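Local coordinates for protein aldehyde dehydrogenase 12 (Zea mays, PDB 6D97) that probably oxidises L-glutamate gamma-semialdehyde to glutamate with NAD as the electron acceptor, the last step of proline catabolism in plants, at residues T196-P201 and E432-F437; D317-A322 and S329-L334; L361-V366 and M408-V413. One frame throughout, in Å; residues are numbered along the deposited sequence.

How the contacts relate
The three contacts illustrate how a cofactor-bearing loop is tied, stage by stage, to a sheet built from distant sequence. Contact 1 spans the longest loop of chain, and contacts 2 and 3 are nested within it in that order. Their centres lie 11 to 12 Å apart, and each contact touches the other two. Contacts 2 and 3 reach the same mixed sheet, through strands 331-337 and 411-414; strand 437-443, which runs on from contact 1, lies between these two. Tyr321 joins all three, packing on Pro436 and reaching the backbone oxygen of Thr411. Together they trace the join from the NAD pocket into the neighbouring sheet.

Contact 1 of 3, residues T196-P201 and E432-F437; sequences TPFNFP and EIFGPF. With NAD (nicotinamide-adenine-dinucleotide), chain E.
Loop 196-201 forms part of the NAD site of this aldehyde dehydrogenase, and its Phe198 and Asn199 meet the ring of Phe434 from the loop 432-437. The two carry sequence motifs familiar in the family, and in relatives the asparagine of the first helps to form the oxyanion hole; a like role for Asn199 is plausible. The two rings meet by their rims, nearly perpendicular at 84°, without stacking; their centroids are 5.9 Å apart. Phe198 CZ is 3.7 Å from Phe434 CE2, and it sits at the edge of the Phe434 ring. At the same rim Asn199 ND2 approaches Phe434 CZ to 3.6 Å, the amide turned 69° from the ring plane; this nitrogen is hydrogen-bonded to the backbone oxygen of Gln326 instead, which helps to fix its rotation. With CG of Phe198 between its backbone N and carbonyl carbon (chi1 78°), the ring is set over the next residue, and Asn199 CB lies 3.9 Å above the middle of one face of the Phe198 ring. Cofactor and loop meet directly where NAD O3B donates to Thr196 O at 3.1 Å, while NAD O2N lies at the edge of the Phe198 ring, 4.0 Å from CD1. With an alanine at Phe434, both rim contacts would go, and the Phe198 ring would probably be left freer to turn beside the diphosphate. The loop 196-201 leads from strand 191-196 of the parallel nucleotide-binding sheet into helix 203-214, with Phe200 and Pro201 against Glu148 of helix 142-157. Across the contact, 432-437 runs from helix 425-429 into strand 437-443, and its Ile433 and Pro436 rest on helix 371-382.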
ATOM      1  N   THR A 196      23.749  18.713   7.671  1.00 28.42           N
ATOM      2  CA  THR A 196      24.314  17.402   7.954  1.00 32.47           C
ATOM      3  C   THR A 196      25.682  17.517   8.612  1.00 30.70           C
ATOM      4  O   THR A 196      26.360  18.543   8.481  1.00 31.78           O
ATOM      5  CB  THR A 196      24.425  16.561   6.672  1.00 23.55           C
ATOM      6  OG1 THR A 196      25.515  17.033   5.874  1.00 23.13           O
ATOM      7  CG2 THR A 196      23.144  16.641   5.873  1.00 23.99           C
ATOM      8  N   PRO A 197      26.130  16.457   9.329  1.00 31.05           N
ATOM      9  CA  PRO A 197      27.343  16.576  10.147  1.00 27.68           C
ATOM     10  C   PRO A 197      28.612  16.071   9.473  1.00 26.95           C
ATOM     11  O   PRO A 197      28.641  15.812   8.267  1.00 27.47           O
ATOM     12  CB  PRO A 197      26.999  15.714  11.365  1.00 20.96           C
ATOM     13  CG  PRO A 197      26.227  14.578  10.754  1.00 25.50           C
ATOM     14  CD  PRO A 197      25.466  15.160   9.562  1.00 25.39           C
ATOM     15  N   PHE A 198      29.667  15.905  10.272  1.00 27.74           N
ATOM     16  CA  PHE A 198      30.989  15.634   9.721  1.00 22.38           C
ATOM     17  C   PHE A 198      31.198  14.167   9.370  1.00 31.98           C
ATOM     18  O   PHE A 198      31.988  13.861   8.470  1.00 30.29           O
ATOM     19  CB  PHE A 198      32.070  16.070  10.714  1.00 23.62           C
ATOM     20  CG  PHE A 198      32.282  15.101  11.847  1.00 29.41           C
ATOM     21  CD1 PHE A 198      31.506  15.176  12.992  1.00 26.11           C
ATOM     22  CD2 PHE A 198      33.252  14.111  11.763  1.00 32.59           C
ATOM     23  CE1 PHE A 198      31.694  14.289  14.028  1.00 30.72           C
ATOM     24  CE2 PHE A 198      33.442  13.219  12.798  1.00 32.26           C
ATOM     25  CZ  PHE A 198      32.663  13.308  13.931  1.00 26.24           C
ATOM     26  N   ASN A 199      30.524  13.246  10.062  1.00 28.47           N
ATOM     27  CA  ASN A 199      31.009  11.869  10.084  1.00 36.49           C
ATOM     28  C   ASN A 199      30.669  11.091   8.816  1.00 40.98           C
ATOM     29  O   ASN A 199      31.395  10.156   8.465  1.00 47.45           O
ATOM     30  CB  ASN A 199      30.484  11.146  11.324  1.00 43.44           C
ATOM     31  CG  ASN A 199      28.976  11.114  11.394  1.00 45.31           C
ATOM     32  OD1 ASN A 199      28.298  12.044  10.960  1.00 40.89           O
ATOM     33  ND2 ASN A 199      28.441  10.034  11.948  1.00 46.52           N
ATOM     34  N   PHE A 200      29.597  11.449   8.109  1.00 30.06           N
ATOM     35  CA  PHE A 200      29.270  10.837   6.820  1.00 31.21           C
ATOM     36  C   PHE A 200      29.193  11.947   5.780  1.00 37.79           C
ATOM     37  O   PHE A 200      28.105  12.469   5.489  1.00 30.91           O
ATOM     38  CB  PHE A 200      27.972  10.035   6.892  1.00 30.31           C
ATOM     39  CG  PHE A 200      28.088   8.767   7.697  1.00 33.66           C
ATOM     40  CD1 PHE A 200      28.632   7.620   7.136  1.00 37.28           C
ATOM     41  CD2 PHE A 200      27.659   8.722   9.015  1.00 44.94           C
ATOM     42  CE1 PHE A 200      28.747   6.455   7.870  1.00 43.66           C
ATOM     43  CE2 PHE A 200      27.768   7.558   9.755  1.00 47.84           C
ATOM     44  CZ  PHE A 200      28.314   6.424   9.183  1.00 44.19           C
ATOM     45  N   PRO A 201      30.326  12.332   5.185  1.00 30.67           N
ATOM     46  CA  PRO A 201      30.342  13.514   4.308  1.00 21.44           C
ATOM     47  C   PRO A 201      29.612  13.324   2.988  1.00 30.32           C
ATOM     48  O   PRO A 201      29.396  14.315   2.279  1.00 30.55           O
ATOM     49  CB  PRO A 201      31.842  13.758   4.074  1.00 21.95           C
ATOM     50  CG  PRO A 201      32.558  12.924   5.102  1.00 27.46           C
ATOM     51  CD  PRO A 201      31.668  11.753   5.357  1.00 24.55           C
ATOM     52  N   GLU A 432      26.513  10.258  25.654  1.00 37.08           N
ATOM     53  CA  GLU A 432      27.093   9.877  24.379  1.00 39.67           C
ATOM     54  C   GLU A 432      28.489  10.471  24.234  1.00 44.35           C
ATOM     55  O   GLU A 432      28.653  11.694  24.314  1.00 45.03           O
ATOM     56  CB  GLU A 432      26.205  10.335  23.214  1.00 47.90           C
ATOM     57  CG  GLU A 432      26.666   9.805  21.873  1.00 55.21           C
ATOM     58  CD  GLU A 432      26.061  10.557  20.714  1.00 64.23           C
ATOM     59  OE1 GLU A 432      25.851  11.773  20.863  1.00 64.02           O
ATOM     60  OE2 GLU A 432      25.817   9.945  19.652  1.00 61.62           O
ATOM     61  N   ILE A 433      29.484   9.607  24.027  1.00 45.65           N
ATOM     62  CA  ILE A 433      30.849  10.010  23.713  1.00 39.42           C
ATOM     63  C   ILE A 433      31.081   9.654  22.250  1.00 39.38           C
ATOM     64  O   ILE A 433      31.203   8.466  21.895  1.00 40.73           O
ATOM     65  CB  ILE A 433      31.886   9.335  24.619  1.00 39.50           C
ATOM     66  CG1 ILE A 433      31.383   9.278  26.066  1.00 37.35           C
ATOM     67  CG2 ILE A 433      33.239  10.059  24.561  1.00 46.88           C
ATOM     68  CD1 ILE A 433      31.265  10.652  26.750  1.00 43.64           C
ATOM     69  N   PHE A 434      31.154  10.671  21.386  1.00 41.77           N
ATOM     70  CA  PHE A 434      31.266  10.446  19.947  1.00 33.18           C
ATOM     71  C   PHE A 434      32.719  10.089  19.625  1.00 38.11           C
ATOM     72  O   PHE A 434      33.427  10.780  18.894  1.00 40.31           O
ATOM     73  CB  PHE A 434      30.766  11.640  19.147  1.00 31.41           C
ATOM     74  CG  PHE A 434      30.104  11.242  17.850  1.00 37.46           C
ATOM     75  CD1 PHE A 434      28.994  10.405  17.864  1.00 34.29           C
ATOM     76  CD2 PHE A 434      30.595  11.654  16.631  1.00 33.11           C
ATOM     77  CE1 PHE A 434      28.397  10.001  16.679  1.00 35.73           C
ATOM     78  CE2 PHE A 434      29.995  11.252  15.449  1.00 37.75           C
ATOM     79  CZ  PHE A 434      28.899  10.424  15.480  1.00 35.58           C
ATOM     80  N   GLY A 435      33.154   8.959  20.203  1.00 38.47           N
ATOM     81  CA  GLY A 435      34.491   8.437  20.056  1.00 31.68           C
ATOM     82  C   GLY A 435      34.524   6.947  20.311  1.00 35.01           C
ATOM     83  O   GLY A 435      33.493   6.318  20.570  1.00 35.60           O
ATOM     84  N   PRO A 436      35.731   6.344  20.266  1.00 38.67           N
ATOM     85  CA  PRO A 436      35.840   4.877  20.451  1.00 33.52           C
ATOM     86  C   PRO A 436      35.760   4.500  21.934  1.00 45.19           C
ATOM     87  O   PRO A 436      36.760   4.263  22.619  1.00 42.37           O
ATOM     88  CB  PRO A 436      37.211   4.565  19.844  1.00 32.78           C
ATOM     89  CG  PRO A 436      37.992   5.918  19.832  1.00 40.03           C
ATOM     90  CD  PRO A 436      37.046   7.008  20.277  1.00 35.37           C
ATOM     91  N   PHE A 437      34.530   4.419  22.437  1.00 50.59           N
ATOM     92  CA  PHE A 437      34.308   4.283  23.874  1.00 41.29           C
ATOM     93  C   PHE A 437      32.941   3.656  24.094  1.00 40.48           C
ATOM     94  O   PHE A 437      31.944   4.116  23.520  1.00 34.88           O
ATOM     95  CB  PHE A 437      34.401   5.635  24.599  1.00 34.00           C
ATOM     96  CG  PHE A 437      34.305   5.537  26.101  1.00 47.18           C
ATOM     97  CD1 PHE A 437      33.074   5.459  26.732  1.00 47.93           C
ATOM     98  CD2 PHE A 437      35.445   5.498  26.887  1.00 47.49           C
ATOM     99  CE1 PHE A 437      32.988   5.347  28.117  1.00 45.68           C
ATOM    100  CE2 PHE A 437      35.350   5.387  28.276  1.00 44.71           C
ATOM    101  CZ  PHE A 437      34.125   5.309  28.879  1.00 39.85           C
TER
HETATM  102  PA  NAD E 601      26.376  19.340  15.184  0.70 41.48           P
HETATM  103  O1A NAD E 601      24.961  19.559  15.809  0.70 44.06           O
HETATM  104  O2A NAD E 601      27.551  19.881  15.835  0.70 42.74           O
HETATM  105  O5B NAD E 601      26.684  19.908  13.855  0.70 33.82           O
HETATM  106  C5B NAD E 601      26.053  19.385  12.711  0.70 25.30           C
HETATM  107  C4B NAD E 601      25.729  20.432  11.650  0.70 29.69           C
HETATM  108  O4B NAD E 601      24.805  21.406  12.102  0.70 31.80           O
HETATM  109  C3B NAD E 601      26.937  21.133  11.118  0.70 25.90           C
HETATM  110  O3B NAD E 601      26.824  21.341   9.764  0.70 20.41           O
HETATM  111  C2B NAD E 601      26.913  22.404  11.851  0.70 27.66           C
HETATM  112  O2B NAD E 601      27.563  23.390  11.144  0.70 25.50           O
HETATM  113  C1B NAD E 601      25.453  22.642  11.955  0.70 25.13           C
HETATM  114  N9A NAD E 601      25.041  23.517  13.031  0.70 23.84           N
HETATM  115  C8A NAD E 601      25.552  23.606  14.313  0.70 15.63           C
HETATM  116  N7A NAD E 601      24.863  24.524  14.999  0.70 26.23           N
HETATM  117  C5A NAD E 601      23.865  25.057  14.188  0.70 25.45           C
HETATM  118  C6A NAD E 601      22.876  26.008  14.353  0.70 30.42           C
HETATM  119  N6A NAD E 601      22.742  26.681  15.615  0.70 26.47           N
HETATM  120  N1A NAD E 601      22.047  26.306  13.342  0.70 28.10           N
HETATM  121  C2A NAD E 601      22.145  25.688  12.137  0.70 27.52           C
HETATM  122  N3A NAD E 601      23.104  24.747  11.935  0.70 30.40           N
HETATM  123  C4A NAD E 601      23.960  24.419  12.926  0.70 22.24           C
HETATM  124  O3  NAD E 601      26.877  17.975  14.982  0.70 46.70           O
HETATM  125  PN  NAD E 601      28.146  17.316  15.675  0.70 46.70           P
HETATM  126  O1N NAD E 601      28.006  15.802  15.275  0.70 43.12           O
HETATM  127  O2N NAD E 601      29.426  17.837  15.089  0.70 38.01           O
HETATM  128  O5D NAD E 601      28.161  17.413  17.176  0.70 43.72           O

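Contact 2 of 3, residues D317-A322 and S329-L334; sequences DQDAYA and SAQSVL
The carboxylate of Asp319 and the amide of Gln331 sit beside each other, turned 58° apart, with Gln331 OE1 against Asp319 CB and the two side chains crossing at about a right angle. Close by, the ring of Tyr321 has Ala320 CB 3.6 Å above the centre of one face, and Asp317 OD1 lies in plane at its edge. What brings Asp319 and Gln331 together is mostly carbon: Asp319 CB is 3.7 Å from Gln331 CB, and the same Asp319 CB is 3.7 Å from Gln331 OE1. Gln331 turns CG opposite its own backbone N (chi1 171°) and stays extended beyond it, which carries the amide past the aspartate. Ala320 CB adds a flank, 4.1 Å from Gln331 CB. The backbones are joined as well. Gln331 N donates to Asp319 O at 3.2 Å, fairly straight at the hydrogen but arriving from above the carbonyl plane, 70° out of it. Beside the pair, a water lies 2.6 Å from Ala320 O and 2.9 Å from Gln331 O, placed to donate to either. The contact closes the turn of a beta-alpha-beta unit, in which helix 309-321 follows strand 298-302 and the chain returns as strand 331-337, so that the last turn of the helix is tied to Gln331. Asp319 OD2 and Gln331 OE1, two acceptors 4.0 Å apart, share one donor: Lys300 NZ, from strand 298-302, the first strand of the unit, forms a salt bridge with the first and a hydrogen bond with the second. Thr495 OG1 holds Asp319 OD1, and Gln438 takes the nitrogen end of Gln331. The lysine charge probably offsets the repulsion these two oxygens would otherwise feel, so that helix and strand are locked through a common cation.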
ATOM      1  N   ASP A 317      33.056  -5.441  18.057  1.00 26.10           N
ATOM      2  CA  ASP A 317      34.205  -4.585  17.778  1.00 26.53           C
ATOM      3  C   ASP A 317      33.908  -3.613  16.643  1.00 25.47           C
ATOM      4  O   ASP A 317      34.281  -2.436  16.712  1.00 28.47           O
ATOM      5  CB  ASP A 317      35.429  -5.437  17.447  1.00 25.85           C
ATOM      6  CG  ASP A 317      36.621  -4.599  17.016  1.00 29.62           C
ATOM      7  OD1 ASP A 317      37.260  -3.983  17.897  1.00 30.35           O
ATOM      8  OD2 ASP A 317      36.908  -4.547  15.799  1.00 28.82           O
ATOM      9  N   GLN A 318      33.248  -4.087  15.585  1.00 29.67           N
ATOM     10  CA  GLN A 318      32.925  -3.203  14.472  1.00 34.16           C
ATOM     11  C   GLN A 318      31.873  -2.182  14.874  1.00 33.98           C
ATOM     12  O   GLN A 318      31.963  -1.009  14.494  1.00 29.66           O
ATOM     13  CB  GLN A 318      32.454  -4.017  13.267  1.00 32.34           C
ATOM     14  CG  GLN A 318      33.549  -4.858  12.630  1.00 33.34           C
ATOM     15  CD  GLN A 318      34.592  -4.021  11.907  1.00 32.19           C
ATOM     16  OE1 GLN A 318      35.785  -4.315  11.959  1.00 31.12           O
ATOM     17  NE2 GLN A 318      34.145  -2.977  11.222  1.00 26.21           N
ATOM     18  N   ASP A 319      30.872  -2.606  15.650  1.00 32.95           N
ATOM     19  CA  ASP A 319      29.822  -1.684  16.068  1.00 34.07           C
ATOM     20  C   ASP A 319      30.389  -0.571  16.936  1.00 31.81           C
ATOM     21  O   ASP A 319      30.052   0.604  16.759  1.00 30.06           O
ATOM     22  CB  ASP A 319      28.721  -2.430  16.819  1.00 35.40           C
ATOM     23  CG  ASP A 319      27.747  -3.117  15.890  1.00 34.63           C
ATOM     24  OD1 ASP A 319      27.653  -2.715  14.712  1.00 33.14           O
ATOM     25  OD2 ASP A 319      27.068  -4.058  16.351  1.00 37.51           O
ATOM     26  N   ALA A 320      31.265  -0.923  17.875  1.00 25.48           N
ATOM     27  CA  ALA A 320      31.740   0.061  18.837  1.00 25.68           C
ATOM     28  C   ALA A 320      32.859   0.929  18.280  1.00 28.00           C
ATOM     29  O   ALA A 320      32.973   2.099  18.663  1.00 33.26           O
ATOM     30  CB  ALA A 320      32.207  -0.637  20.115  1.00 25.94           C
ATOM     31  N   TYR A 321      33.683   0.401  17.373  1.00 25.89           N
ATOM     32  CA  TYR A 321      34.977   1.016  17.115  1.00 26.01           C
ATOM     33  C   TYR A 321      35.296   1.317  15.659  1.00 30.13           C
ATOM     34  O   TYR A 321      36.277   2.027  15.412  1.00 31.10           O
ATOM     35  CB  TYR A 321      36.090   0.137  17.699  1.00 26.29           C
ATOM     36  CG  TYR A 321      35.947  -0.021  19.189  1.00 30.30           C
ATOM     37  CD1 TYR A 321      35.703   1.084  19.996  1.00 26.99           C
ATOM     38  CD2 TYR A 321      36.027  -1.273  19.785  1.00 27.67           C
ATOM     39  CE1 TYR A 321      35.561   0.950  21.357  1.00 35.06           C
ATOM     40  CE2 TYR A 321      35.884  -1.420  21.147  1.00 31.19           C
ATOM     41  CZ  TYR A 321      35.653  -0.304  21.929  1.00 35.14           C
ATOM     42  OH  TYR A 321      35.508  -0.439  23.288  1.00 39.72           O
ATOM     43  N   ALA A 322      34.528   0.812  14.694  1.00 31.36           N
ATOM     44  CA  ALA A 322      34.697   1.271  13.323  1.00 35.34           C
ATOM     45  C   ALA A 322      34.494   2.779  13.268  1.00 32.24           C
ATOM     46  O   ALA A 322      33.644   3.329  13.973  1.00 33.24           O
ATOM     47  CB  ALA A 322      33.719   0.567  12.383  1.00 36.68           C
ATOM     48  N   SER A 329      25.115   5.527  15.050  1.00 33.47           N
ATOM     49  CA  SER A 329      24.607   4.191  15.325  1.00 35.33           C
ATOM     50  C   SER A 329      25.571   3.338  16.141  1.00 32.89           C
ATOM     51  O   SER A 329      25.286   2.159  16.371  1.00 40.63           O
ATOM     52  CB  SER A 329      24.280   3.476  14.008  1.00 32.31           C
ATOM     53  OG  SER A 329      25.421   3.388  13.168  1.00 37.38           O
ATOM     54  N   ALA A 330      26.685   3.904  16.600  1.00 26.80           N
ATOM     55  CA  ALA A 330      27.735   3.106  17.217  1.00 30.47           C
ATOM     56  C   ALA A 330      27.289   2.535  18.561  1.00 25.91           C
ATOM     57  O   ALA A 330      26.505   3.140  19.298  1.00 25.70           O
ATOM     58  CB  ALA A 330      29.005   3.940  17.394  1.00 32.55           C
ATOM     59  N   GLN A 331      27.800   1.342  18.864  1.00 25.35           N
ATOM     60  CA  GLN A 331      27.519   0.656  20.122  1.00 31.38           C
ATOM     61  C   GLN A 331      28.138   1.434  21.278  1.00 32.97           C
ATOM     62  O   GLN A 331      29.364   1.527  21.389  1.00 36.34           O
ATOM     63  CB  GLN A 331      28.066  -0.767  20.053  1.00 28.66           C
ATOM     64  CG  GLN A 331      28.049  -1.535  21.363  1.00 29.15           C
ATOM     65  CD  GLN A 331      28.405  -2.999  21.171  1.00 30.47           C
ATOM     66  OE1 GLN A 331      27.909  -3.649  20.251  1.00 25.86           O
ATOM     67  NE2 GLN A 331      29.276  -3.521  22.031  1.00 33.97           N
ATOM     68  N   SER A 332      27.291   2.003  22.140  1.00 27.80           N
ATOM     69  CA  SER A 332      27.756   2.774  23.283  1.00 30.94           C
ATOM     70  C   SER A 332      27.602   2.053  24.613  1.00 30.75           C
ATOM     71  O   SER A 332      28.284   2.418  25.576  1.00 33.85           O
ATOM     72  CB  SER A 332      27.016   4.118  23.362  1.00 28.98           C
ATOM     73  OG  SER A 332      27.392   4.979  22.300  1.00 29.53           O
ATOM     74  N   VAL A 333      26.727   1.057  24.698  1.00 31.14           N
ATOM     75  CA  VAL A 333      26.597   0.265  25.914  1.00 34.91           C
ATOM     76  C   VAL A 333      26.267  -1.170  25.523  1.00 33.03           C
ATOM     77  O   VAL A 333      25.577  -1.417  24.529  1.00 26.83           O
ATOM     78  CB  VAL A 333      25.542   0.861  26.873  1.00 31.64           C
ATOM     79  CG1 VAL A 333      24.185   0.889  26.218  1.00 31.99           C
ATOM     80  CG2 VAL A 333      25.499   0.080  28.185  1.00 27.84           C
ATOM     81  N   LEU A 334      26.783  -2.116  26.308  1.00 29.16           N
ATOM     82  CA  LEU A 334      26.588  -3.542  26.079  1.00 29.63           C
ATOM     83  C   LEU A 334      26.048  -4.170  27.356  1.00 28.48           C
ATOM     84  O   LEU A 334      26.740  -4.183  28.380  1.00 32.16           O
ATOM     85  CB  LEU A 334      27.902  -4.210  25.657  1.00 28.30           C
ATOM     86  CG  LEU A 334      27.891  -5.700  25.303  1.00 31.02           C
ATOM     87  CD1 LEU A 334      27.040  -5.936  24.073  1.00 28.15           C
ATOM     88  CD2 LEU A 334      29.301  -6.210  25.068  1.00 28.52           C
TER
HETATM   89  O   HOH W   1      31.373   3.361  20.294  1.00 30.92           O

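Contact 3 of 3, residues L361-V366 and M408-V413; sequences LTIGPV and MKPTAV
The loop 361-366 and the lead-in to strand 411-414 run past each other at a distance, with the CA atoms of Ile363 and Lys409 7.2 Å apart, and it is the side chain of Ile363 that spans the gap to Met408 and Pro410. Ile363 places CG1 opposite its backbone N (chi1 -167°), which directs that branch across the gap. CG1 of Ile363 comes to 3.3 Å from the backbone oxygen of Met408, a tight approach of carbon to carbonyl, and the terminal CD1 of Ile363 lies 3.8 Å from Pro410 CG. Proline ring and isoleucine branch meet obliquely in an apolar contact. Alongside, a water mediates between the backbones: it donates to Gly364 O at 2.9 Å and accepts from Met408 N at 2.6 Å, which ties the two chains where they are too far apart to bond directly. Within the second segment, Thr411 OG1 donates back to Lys409 O at 2.9 Å, and Gly393 N is its second partner. Met408 sends its side chain elsewhere, against Met374 and Ile375 of helix 371-382, which follows the first loop. Strand 411-414 pairs with strand 437-443, Ile363 also touches Pro436, and Pro410 leans on Tyr321 at the end of helix 309-321; the contact thus lies beside these two helices, where the chain enters strand 411-414, next to the outermost strand 388-391.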
ATOM      1  N   LEU A 361      43.678   3.470   9.697  1.00 31.77           N
ATOM      2  CA  LEU A 361      42.538   4.222  10.216  1.00 39.71           C
ATOM      3  C   LEU A 361      41.430   3.311  10.735  1.00 44.44           C
ATOM      4  O   LEU A 361      40.253   3.677  10.720  1.00 43.63           O
ATOM      5  CB  LEU A 361      41.998   5.199   9.170  1.00 37.97           C
ATOM      6  CG  LEU A 361      42.912   6.413   8.980  1.00 43.27           C
ATOM      7  CD1 LEU A 361      42.419   7.309   7.856  1.00 37.16           C
ATOM      8  CD2 LEU A 361      43.012   7.191  10.283  1.00 36.70           C
ATOM      9  N   THR A 362      41.794   2.120  11.209  1.00 41.04           N
ATOM     10  CA  THR A 362      40.873   1.342  12.026  1.00 34.19           C
ATOM     11  C   THR A 362      40.762   1.896  13.441  1.00 34.16           C
ATOM     12  O   THR A 362      39.866   1.485  14.188  1.00 26.18           O
ATOM     13  CB  THR A 362      41.305  -0.125  12.057  1.00 31.40           C
ATOM     14  OG1 THR A 362      42.723  -0.203  12.252  1.00 27.90           O
ATOM     15  CG2 THR A 362      40.939  -0.805  10.746  1.00 26.60           C
ATOM     16  N   ILE A 363      41.678   2.781  13.828  1.00 31.95           N
ATOM     17  CA  ILE A 363      41.492   3.740  14.909  1.00 30.40           C
ATOM     18  C   ILE A 363      42.059   5.052  14.389  1.00 35.65           C
ATOM     19  O   ILE A 363      42.948   5.059  13.532  1.00 35.76           O
ATOM     20  CB  ILE A 363      42.179   3.311  16.228  1.00 31.22           C
ATOM     21  CG1 ILE A 363      41.703   4.175  17.403  1.00 34.13           C
ATOM     22  CG2 ILE A 363      43.691   3.409  16.104  1.00 32.13           C
ATOM     23  CD1 ILE A 363      40.269   3.942  17.801  1.00 31.84           C
ATOM     24  N   GLY A 364      41.530   6.171  14.874  1.00 40.10           N
ATOM     25  CA  GLY A 364      41.995   7.441  14.370  1.00 42.49           C
ATOM     26  C   GLY A 364      41.473   8.676  15.070  1.00 37.91           C
ATOM     27  O   GLY A 364      40.903   8.620  16.165  1.00 27.48           O
ATOM     28  N   PRO A 365      41.675   9.831  14.429  1.00 44.84           N
ATOM     29  CA  PRO A 365      41.252  11.105  15.023  1.00 41.17           C
ATOM     30  C   PRO A 365      39.765  11.114  15.343  1.00 33.83           C
ATOM     31  O   PRO A 365      38.948  10.515  14.639  1.00 31.63           O
ATOM     32  CB  PRO A 365      41.596  12.135  13.939  1.00 35.41           C
ATOM     33  CG  PRO A 365      42.609  11.463  13.072  1.00 32.07           C
ATOM     34  CD  PRO A 365      42.271  10.009  13.095  1.00 27.97           C
ATOM     35  N   VAL A 366      39.427  11.793  16.437  1.00 41.49           N
ATOM     36  CA  VAL A 366      38.055  11.931  16.913  1.00 41.36           C
ATOM     37  C   VAL A 366      37.727  13.414  16.829  1.00 29.75           C
ATOM     38  O   VAL A 366      38.195  14.213  17.650  1.00 35.07           O
ATOM     39  CB  VAL A 366      37.877  11.395  18.336  1.00 41.95           C
ATOM     40  CG1 VAL A 366      36.441  11.554  18.771  1.00 45.20           C
ATOM     41  CG2 VAL A 366      38.307   9.938  18.400  1.00 39.90           C
ATOM     42  N   MET A 408      42.461   8.282  20.852  1.00 44.02           N
ATOM     43  CA  MET A 408      42.312   7.330  21.942  1.00 44.18           C
ATOM     44  C   MET A 408      42.340   5.903  21.418  1.00 38.77           C
ATOM     45  O   MET A 408      41.844   5.618  20.323  1.00 36.35           O
ATOM     46  CB  MET A 408      41.000   7.568  22.698  1.00 37.26           C
ATOM     47  CG  MET A 408      41.046   8.708  23.697  1.00 41.58           C
ATOM     48  SD  MET A 408      42.022   8.300  25.156  1.00 48.81           S
ATOM     49  CE  MET A 408      41.130   6.872  25.772  1.00 45.86           C
ATOM     50  N   LYS A 409      42.920   5.010  22.210  1.00 33.54           N
ATOM     51  CA  LYS A 409      42.766   3.591  21.953  1.00 33.46           C
ATOM     52  C   LYS A 409      41.318   3.184  22.222  1.00 33.14           C
ATOM     53  O   LYS A 409      40.639   3.806  23.044  1.00 35.21           O
ATOM     54  CB  LYS A 409      43.709   2.778  22.837  1.00 38.46           C
ATOM     55  CG  LYS A 409      45.191   3.014  22.586  1.00 41.37           C
ATOM     56  CD  LYS A 409      46.042   2.202  23.553  1.00 49.58           C
ATOM     57  CE  LYS A 409      47.526   2.354  23.257  1.00 58.17           C
ATOM     58  NZ  LYS A 409      48.365   1.625  24.249  1.00 63.07           N
ATOM     59  N   PRO A 410      40.821   2.153  21.539  1.00 34.38           N
ATOM     60  CA  PRO A 410      39.449   1.689  21.793  1.00 28.16           C
ATOM     61  C   PRO A 410      39.270   1.332  23.258  1.00 36.26           C
ATOM     62  O   PRO A 410      40.040   0.553  23.824  1.00 39.10           O
ATOM     63  CB  PRO A 410      39.313   0.458  20.890  1.00 31.09           C
ATOM     64  CG  PRO A 410      40.320   0.668  19.819  1.00 35.95           C
ATOM     65  CD  PRO A 410      41.473   1.381  20.469  1.00 28.91           C
ATOM     66  N   THR A 411      38.248   1.915  23.872  1.00 34.47           N
ATOM     67  CA  THR A 411      38.056   1.833  25.310  1.00 32.99           C
ATOM     68  C   THR A 411      36.691   1.249  25.645  1.00 30.89           C
ATOM     69  O   THR A 411      35.675   1.619  25.046  1.00 36.98           O
ATOM     70  CB  THR A 411      38.204   3.210  25.958  1.00 31.39           C
ATOM     71  OG1 THR A 411      39.514   3.725  25.689  1.00 33.44           O
ATOM     72  CG2 THR A 411      37.989   3.119  27.466  1.00 32.14           C
ATOM     73  N   ALA A 412      36.681   0.333  26.611  1.00 30.31           N
ATOM     74  CA  ALA A 412      35.463  -0.220  27.181  1.00 33.95           C
ATOM     75  C   ALA A 412      35.598  -0.222  28.695  1.00 34.73           C
ATOM     76  O   ALA A 412      36.611  -0.685  29.229  1.00 33.65           O
ATOM     77  CB  ALA A 412      35.198  -1.638  26.672  1.00 29.19           C
ATOM     78  N   VAL A 413      34.581   0.288  29.383  1.00 32.91           N
ATOM     79  CA  VAL A 413      34.583   0.386  30.838  1.00 32.17           C
ATOM     80  C   VAL A 413      33.405  -0.412  31.370  1.00 37.80           C
ATOM     81  O   VAL A 413      32.259  -0.182  30.966  1.00 38.73           O
ATOM     82  CB  VAL A 413      34.511   1.845  31.315  1.00 32.09           C
ATOM     83  CG1 VAL A 413      34.373   1.891  32.827  1.00 31.68           C
ATOM     84  CG2 VAL A 413      35.742   2.615  30.863  1.00 38.32           C
TER
HETATM   85  O   HOH W   2      40.853   7.653  18.916  1.00 29.34           O